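Local coordinates for methyltransferase small domain-containing protein (Thermoplasma acidophilum, PDB 1NE2) that is of unknown function but is probably a transferase, with a fold like that of S-adenosylmethionine-dependent methyltransferases, at residues G5-N8 / D9-R13; A37-F40 / L41-Y45; I172-R176 / I177-H181. All coordinates share one frame; numbering follows the deposited sequence.

Overall arrangement
From the N terminus, contact 1 spans the first turns of helix 6-14, contact 2 lies within helix 34-46, and contact 3 runs from the end of strand 162-173 into the turn that follows it. Each is local and closes only a turn of backbone; they come in series along the chain, with none nested or crossing. Contacts 1 and 2 touch, their centres about 10 Å apart: Ile6 and Leu10 pack on Ile42 and tie the two helices together, and helix 34-46 in turn rests on helix 64-71 and strand 142-147 of the mixed sheet. Contact 3 stands apart, its centre about 25 Å from that of contact 2, in the connection between antiparallel strands 162-173 and 187-197.

Contact 1 (G5-N8 / D9-R13); sequences GIKN and DLEIR
The Glu11 carboxylate is met by Lys7 on the syn side of OE1, with the ammonium nitrogen 32° out of its plane. Lys7 NZ and Glu11 OE1 are 2.8 Å apart, a salt bridge across one helical turn. The Asn8 amide lies alongside this carboxylate, the two planes 37° apart, and its ND2 turns back to bond Met4 O. The third flat group, the Asp9 carboxylate, sits by the first turn, where Asp9 OD2 comes within 3.0 Å of Gly5 O, two acceptors that cannot bond; Met4 N gives its OD1 a weak hydrogen bond. Lys7 starts with CG anti to the backbone N (chi1 -172°) and bends at chi2, which brings its ammonium group to the extended Glu11 chain. Lys7 NZ also bonds Ser35 OG, at the start of helix 34-46.

Beneath these groups the backbone bonds begin with Asp9 N to Gly5 O at 2.9 Å. Gly5 is the N-cap, and its positive phi would press a side chain against the preceding carbonyl oxygen, which suits glycine. Ile6 and Leu10, one turn apart, bring apolar side chains to Ile42 and so fill the interface with helix 34-46. Asp9, near the N-terminal end, probably interacts favourably with the positive end of the helix dipole, while Lys7 offsets the charge of Glu11 and joins it to the next helix.

Contact 2 (A37-F40 / L41-Y45); sequences AAYF and LIEIY
Helix 34-46, part of the Rossmann-like methyltransferase region of this chain, carries two side-chain pairs spaced four residues apart. In the apolar pair, Ile44 CD1 sits over one face of the Phe40 ring, 4.1 Å from its centroid and 16° off the normal, a CH-pi contact. In Phe40, CG anti to the backbone N (chi1 176°), beside the carbonyl carbon, leans the ring toward the following turn, and the extended Ile44 chain delivers its terminal methyl to the ring face. The phenylalanine offers an apolar face and the isoleucine a methyl to set against it, with no polar side-chain group to satisfy in this buried place. The backbone bond beneath, Ile44 N to Phe40 O, is weak at 3.3 Å.

The polar pair is Tyr39 and Glu43. The Glu43 chain passes over the rim of the phenol, CG above one face, and its carboxylate is turned 42° from the ring. Glu43 OE2 approaches Tyr39 OH at 3.1 Å, but the hydroxyl bonds Glu168 OE2. Glu43 also lies close to the Glu168 carboxylate, a crowding of charge that might raise the affinity of one of them for a proton; Arg166 gives Glu43 a long, weak ion pair. Exchanging Glu43 for an alanine would probably uncover part of the Tyr39 ring and leave Arg166 without this distant mate.

Around the helix, Ala38 packs on Glu11 of helix 6-14, Ala37 and Phe40 meet Leu65 of helix 64-71, Phe40 and Ile44 press on Tyr143 of strand 142-147, and the Tyr39 and Glu43 pair faces strand 162-173.

Contact 3 (I172-R176 / I177-H181); sequences ITVPR and IYRHH
Arg179 grips the carbonyl oxygen of Val174 side-on with two nitrogens: NE lies 2.9 Å from Val174 O, and NH2 lies 3.1 Å from the same atom. The NE bond is the straighter, at 158°. The oxygen lies in the guanidinium plane, while the two nitrogens reach it from opposite faces of the carbonyl plane. Two hydrogen bonds from one edge of the guanidinium to a single oxygen limit how the group can turn, and an arginine suits the place because it presents two N-H groups in one plane, able to converge on one oxygen. Over one face of the same group sits Arg176 CG, 3.6 Å from Arg179 CZ.

The two arginines run side by side, their guanidinium planes 37° apart. Their like charges come near, Arg176 NE being 3.8 Å from Arg179 NH1, and a water accepts from both, from Arg179 NH1 at 3.2 Å and weakly from Arg176 NH2. This water lies in the Arg179 plane and probably eases the repulsion.

A short 3-10 turn brings the pair together, in the connection between the antiparallel strands 162-173 and 187-197. Tyr178 N bonds Pro175 O at 2.8 Å and Arg179 N bonds Arg176 O at 3.0 Å, the i to i+3 bonds of such a turn. Pro175, with its fixed phi, suits the entry to it. Its CB meets Ile177 CG1 at 3.7 Å, and Ile177 CG1 also rests over the centre of the Tyr178 ring, placed there by its position between the backbone N and the carbonyl carbon (chi1 61°).

Further out, Val174 is held by backbone bonds to Ala186 and packs on Ile188, and Thr173 OG1 bonds Arg187 NH1 on strand 187-197.

Contact 1 (G5-N8 / D9-R13)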
# COMPACT_ATOMS: atom_id res chain seq x y z
N GLY B 5 -21.22 -18.58 -5.30
CA GLY B 5 -19.79 -18.59 -5.51
C GLY B 5 -19.19 -17.21 -5.34
O GLY B 5 -19.84 -16.20 -5.62
N ILE B 6 -17.94 -17.16 -4.89
CA ILE B 6 -17.26 -15.88 -4.68
C ILE B 6 -17.04 -15.12 -5.99
O ILE B 6 -17.05 -13.89 -6.00
CB ILE B 6 -15.91 -16.11 -3.96
CG1 ILE B 6 -15.32 -14.77 -3.52
CG2 ILE B 6 -14.95 -16.85 -4.89
CD1 ILE B 6 -14.05 -14.90 -2.71
N LYS B 7 -16.84 -15.84 -7.08
CA LYS B 7 -16.62 -15.20 -8.37
C LYS B 7 -17.89 -14.45 -8.77
O LYS B 7 -17.84 -13.31 -9.23
CB LYS B 7 -16.23 -16.24 -9.42
CG LYS B 7 -15.79 -15.69 -10.78
CD LYS B 7 -16.97 -15.47 -11.71
CE LYS B 7 -16.52 -15.12 -13.13
NZ LYS B 7 -17.68 -14.94 -14.04
N ASN B 8 -19.05 -15.09 -8.58
CA ASN B 8 -20.31 -14.46 -8.93
C ASN B 8 -20.66 -13.34 -7.95
O ASN B 8 -21.19 -12.31 -8.36
CB ASN B 8 -21.44 -15.49 -8.96
CG ASN B 8 -21.40 -16.35 -10.20
OD1 ASN B 8 -21.41 -15.84 -11.33
ND2 ASN B 8 -21.37 -17.66 -10.01
N ASP B 9 -20.36 -13.55 -6.67
CA ASP B 9 -20.66 -12.55 -5.66
C ASP B 9 -19.81 -11.30 -5.87
O ASP B 9 -20.27 -10.18 -5.65
CB ASP B 9 -20.41 -13.11 -4.25
CG ASP B 9 -21.35 -14.27 -3.91
OD1 ASP B 9 -22.46 -14.32 -4.49
OD2 ASP B 9 -20.98 -15.11 -3.06
N LEU B 10 -18.56 -11.48 -6.29
CA LEU B 10 -17.67 -10.36 -6.55
C LEU B 10 -18.13 -9.66 -7.82
O LEU B 10 -18.22 -8.44 -7.88
CB LEU B 10 -16.22 -10.83 -6.73
CG LEU B 10 -15.21 -9.76 -7.15
CD1 LEU B 10 -15.09 -8.68 -6.08
CD2 LEU B 10 -13.85 -10.41 -7.40
N GLU B 11 -18.42 -10.46 -8.84
CA GLU B 11 -18.86 -9.93 -10.12
C GLU B 11 -20.03 -8.96 -9.99
O GLU B 11 -20.03 -7.90 -10.61
CB GLU B 11 -19.24 -11.07 -11.08
CG GLU B 11 -19.32 -10.62 -12.53
CD GLU B 11 -19.80 -11.71 -13.47
OE1 GLU B 11 -19.41 -12.88 -13.28
OE2 GLU B 11 -20.55 -11.39 -14.42
N ILE B 12 -21.04 -9.31 -9.18
CA ILE B 12 -22.18 -8.42 -9.04
C ILE B 12 -21.82 -7.12 -8.34
O ILE B 12 -22.46 -6.09 -8.57
CB ILE B 12 -23.37 -9.10 -8.31
CG1 ILE B 12 -22.92 -9.64 -6.95
CG2 ILE B 12 -23.93 -10.21 -9.18
CD1 ILE B 12 -24.05 -10.28 -6.16
N ARG B 13 -20.79 -7.14 -7.50
CA ARG B 13 -20.37 -5.91 -6.84
C ARG B 13 -19.62 -5.05 -7.85
O ARG B 13 -19.72 -3.82 -7.84
CB ARG B 13 -19.49 -6.22 -5.62
CG ARG B 13 -20.25 -6.86 -4.46
CD ARG B 13 -21.32 -5.91 -3.90
NE ARG B 13 -20.73 -4.76 -3.20
CZ ARG B 13 -20.34 -4.78 -1.92
NH1 ARG B 13 -20.47 -5.88 -1.20
NH2 ARG B 13 -19.82 -3.69 -1.38

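Contact 2 (A37-F40 / L41-Y45)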
# COMPACT_ATOMS: atom_id res chain seq x y z
N ALA B 37 -12.78 -9.67 -15.15
CA ALA B 37 -12.09 -9.04 -14.03
C ALA B 37 -12.24 -9.87 -12.77
O ALA B 37 -11.28 -10.08 -12.03
CB ALA B 37 -12.63 -7.63 -13.80
N ALA B 38 -13.46 -10.33 -12.51
CA ALA B 38 -13.73 -11.16 -11.34
C ALA B 38 -12.94 -12.47 -11.41
O ALA B 38 -12.35 -12.89 -10.43
CB ALA B 38 -15.22 -11.44 -11.22
N TYR B 39 -12.92 -13.10 -12.59
CA TYR B 39 -12.19 -14.36 -12.76
C TYR B 39 -10.71 -14.17 -12.43
O TYR B 39 -10.12 -14.94 -11.65
CB TYR B 39 -12.30 -14.85 -14.20
CG TYR B 39 -11.52 -16.12 -14.47
CD1 TYR B 39 -12.02 -17.36 -14.07
CD2 TYR B 39 -10.28 -16.08 -15.11
CE1 TYR B 39 -11.30 -18.53 -14.30
CE2 TYR B 39 -9.55 -17.25 -15.34
CZ TYR B 39 -10.07 -18.47 -14.93
OH TYR B 39 -9.36 -19.64 -15.15
N PHE B 40 -10.12 -13.15 -13.04
CA PHE B 40 -8.71 -12.82 -12.86
C PHE B 40 -8.38 -12.56 -11.39
O PHE B 40 -7.43 -13.15 -10.85
CB PHE B 40 -8.39 -11.59 -13.73
CG PHE B 40 -6.99 -11.06 -13.59
CD1 PHE B 40 -5.88 -11.87 -13.82
CD2 PHE B 40 -6.79 -9.70 -13.32
CE1 PHE B 40 -4.59 -11.33 -13.78
CE2 PHE B 40 -5.51 -9.16 -13.28
CZ PHE B 40 -4.40 -9.98 -13.51
N LEU B 41 -9.17 -11.71 -10.74
CA LEU B 41 -8.94 -11.38 -9.33
C LEU B 41 -9.11 -12.57 -8.38
O LEU B 41 -8.35 -12.70 -7.43
CB LEU B 41 -9.86 -10.23 -8.89
CG LEU B 41 -9.57 -8.87 -9.53
CD1 LEU B 41 -10.63 -7.87 -9.06
CD2 LEU B 41 -8.18 -8.38 -9.15
N ILE B 42 -10.09 -13.43 -8.64
CA ILE B 42 -10.28 -14.58 -7.77
C ILE B 42 -9.07 -15.51 -7.85
O ILE B 42 -8.68 -16.13 -6.85
CB ILE B 42 -11.58 -15.35 -8.11
CG1 ILE B 42 -12.80 -14.47 -7.78
CG2 ILE B 42 -11.64 -16.66 -7.33
CD1 ILE B 42 -12.81 -13.94 -6.36
N GLU B 43 -8.45 -15.61 -9.03
CA GLU B 43 -7.26 -16.45 -9.16
C GLU B 43 -6.18 -15.90 -8.22
O GLU B 43 -5.52 -16.66 -7.50
CB GLU B 43 -6.72 -16.44 -10.59
CG GLU B 43 -7.56 -17.20 -11.60
CD GLU B 43 -6.82 -17.39 -12.91
OE1 GLU B 43 -6.08 -16.47 -13.32
OE2 GLU B 43 -6.97 -18.47 -13.53
N ILE B 44 -5.98 -14.59 -8.25
CA ILE B 44 -4.96 -13.97 -7.41
C ILE B 44 -5.31 -14.19 -5.93
O ILE B 44 -4.43 -14.43 -5.10
CB ILE B 44 -4.85 -12.45 -7.70
CG1 ILE B 44 -4.57 -12.23 -9.19
CG2 ILE B 44 -3.73 -11.84 -6.85
CD1 ILE B 44 -4.46 -10.76 -9.61
N TYR B 45 -6.60 -14.12 -5.63
CA TYR B 45 -7.10 -14.31 -4.27
C TYR B 45 -6.82 -15.74 -3.80
O TYR B 45 -6.35 -15.95 -2.69
CB TYR B 45 -8.60 -14.02 -4.25
CG TYR B 45 -9.28 -14.26 -2.92
CD1 TYR B 45 -9.18 -13.34 -1.88
CD2 TYR B 45 -10.05 -15.40 -2.72
CE1 TYR B 45 -9.84 -13.56 -0.66
CE2 TYR B 45 -10.70 -15.63 -1.52
CZ TYR B 45 -10.60 -14.71 -0.50
OH TYR B 45 -11.27 -14.95 0.68

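Contact 3 (I172-R176 / I177-H181)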
# COMPACT_ATOMS: atom_id res chain seq x y z
N ILE B 172 -11.44 -13.43 -25.17
CA ILE B 172 -12.16 -12.17 -25.08
C ILE B 172 -12.96 -12.00 -26.37
O ILE B 172 -12.45 -12.28 -27.45
CB ILE B 172 -11.18 -10.98 -24.94
CG1 ILE B 172 -10.41 -11.11 -23.63
CG2 ILE B 172 -11.94 -9.66 -24.98
CD1 ILE B 172 -11.29 -11.10 -22.38
N THR B 173 -14.20 -11.55 -26.25
CA THR B 173 -15.04 -11.38 -27.43
C THR B 173 -14.67 -10.15 -28.25
O THR B 173 -14.31 -9.11 -27.71
CB THR B 173 -16.53 -11.26 -27.03
OG1 THR B 173 -17.00 -12.53 -26.55
CG2 THR B 173 -17.38 -10.82 -28.23
N VAL B 174 -14.75 -10.29 -29.57
CA VAL B 174 -14.50 -9.17 -30.46
C VAL B 174 -15.86 -8.81 -31.05
O VAL B 174 -16.44 -9.60 -31.80
CB VAL B 174 -13.55 -9.54 -31.61
CG1 VAL B 174 -13.35 -8.33 -32.54
CG2 VAL B 174 -12.21 -9.99 -31.06
N PRO B 175 -16.40 -7.63 -30.70
CA PRO B 175 -17.71 -7.23 -31.25
C PRO B 175 -17.72 -7.37 -32.77
O PRO B 175 -16.73 -7.08 -33.43
CB PRO B 175 -17.84 -5.78 -30.80
CG PRO B 175 -17.13 -5.77 -29.48
CD PRO B 175 -15.88 -6.60 -29.78
N ARG B 176 -18.84 -7.82 -33.31
CA ARG B 176 -18.94 -7.99 -34.75
C ARG B 176 -18.71 -6.67 -35.47
O ARG B 176 -18.24 -6.64 -36.60
CB ARG B 176 -20.30 -8.58 -35.12
CG ARG B 176 -20.45 -10.04 -34.70
CD ARG B 176 -21.68 -10.70 -35.29
NE ARG B 176 -21.66 -12.14 -35.04
CZ ARG B 176 -21.95 -12.72 -33.88
NH1 ARG B 176 -22.31 -11.98 -32.84
NH2 ARG B 176 -21.86 -14.04 -33.75
N ILE B 177 -19.02 -5.56 -34.80
CA ILE B 177 -18.83 -4.25 -35.41
C ILE B 177 -17.34 -3.98 -35.66
O ILE B 177 -16.99 -3.07 -36.42
CB ILE B 177 -19.41 -3.11 -34.54
CG1 ILE B 177 -18.71 -3.07 -33.18
CG2 ILE B 177 -20.91 -3.31 -34.36
CD1 ILE B 177 -19.21 -1.95 -32.29
N TYR B 178 -16.48 -4.77 -35.03
CA TYR B 178 -15.04 -4.60 -35.22
C TYR B 178 -14.43 -5.75 -36.02
O TYR B 178 -13.20 -5.84 -36.16
CB TYR B 178 -14.32 -4.47 -33.86
CG TYR B 178 -14.73 -3.25 -33.07
CD1 TYR B 178 -14.88 -2.01 -33.70
CD2 TYR B 178 -14.96 -3.32 -31.70
CE1 TYR B 178 -15.25 -0.88 -32.98
CE2 TYR B 178 -15.33 -2.19 -30.96
CZ TYR B 178 -15.48 -0.97 -31.61
OH TYR B 178 -15.85 0.14 -30.90
N ARG B 179 -15.27 -6.64 -36.53
CA ARG B 179 -14.80 -7.76 -37.34
C ARG B 179 -14.85 -7.36 -38.81
O ARG B 179 -15.62 -6.48 -39.19
CB ARG B 179 -15.66 -9.00 -37.11
CG ARG B 179 -15.62 -9.53 -35.69
CD ARG B 179 -16.38 -10.84 -35.59
NE ARG B 179 -16.87 -11.06 -34.23
CZ ARG B 179 -17.63 -12.08 -33.86
NH1 ARG B 179 -17.99 -13.00 -34.75
NH2 ARG B 179 -18.04 -12.17 -32.60
N HIS B 180 -14.03 -8.02 -39.63
CA HIS B 180 -13.97 -7.70 -41.05
C HIS B 180 -14.66 -8.73 -41.94
O HIS B 180 -14.81 -8.52 -43.14
CB HIS B 180 -12.51 -7.54 -41.47
CG HIS B 180 -11.72 -6.67 -40.54
ND1 HIS B 180 -12.06 -5.36 -40.26
CD2 HIS B 180 -10.62 -6.93 -39.80
CE1 HIS B 180 -11.21 -4.86 -39.39
NE2 HIS B 180 -10.32 -5.78 -39.09
N HIS B 181 -15.06 -9.86 -41.35
CA HIS B 181 -15.74 -10.91 -42.09
C HIS B 181 -16.49 -11.89 -41.20
O HIS B 181 -16.08 -12.16 -40.06
CB HIS B 181 -14.73 -11.67 -42.97
CG HIS B 181 -14.79 -11.29 -44.41
ND1 HIS B 181 -13.86 -11.71 -45.33
CD2 HIS B 181 -15.68 -10.54 -45.10
CE1 HIS B 181 -14.17 -11.23 -46.52
NE2 HIS B 181 -15.27 -10.52 -46.41
O HOH W 1 -19.25 -15.91 -34.63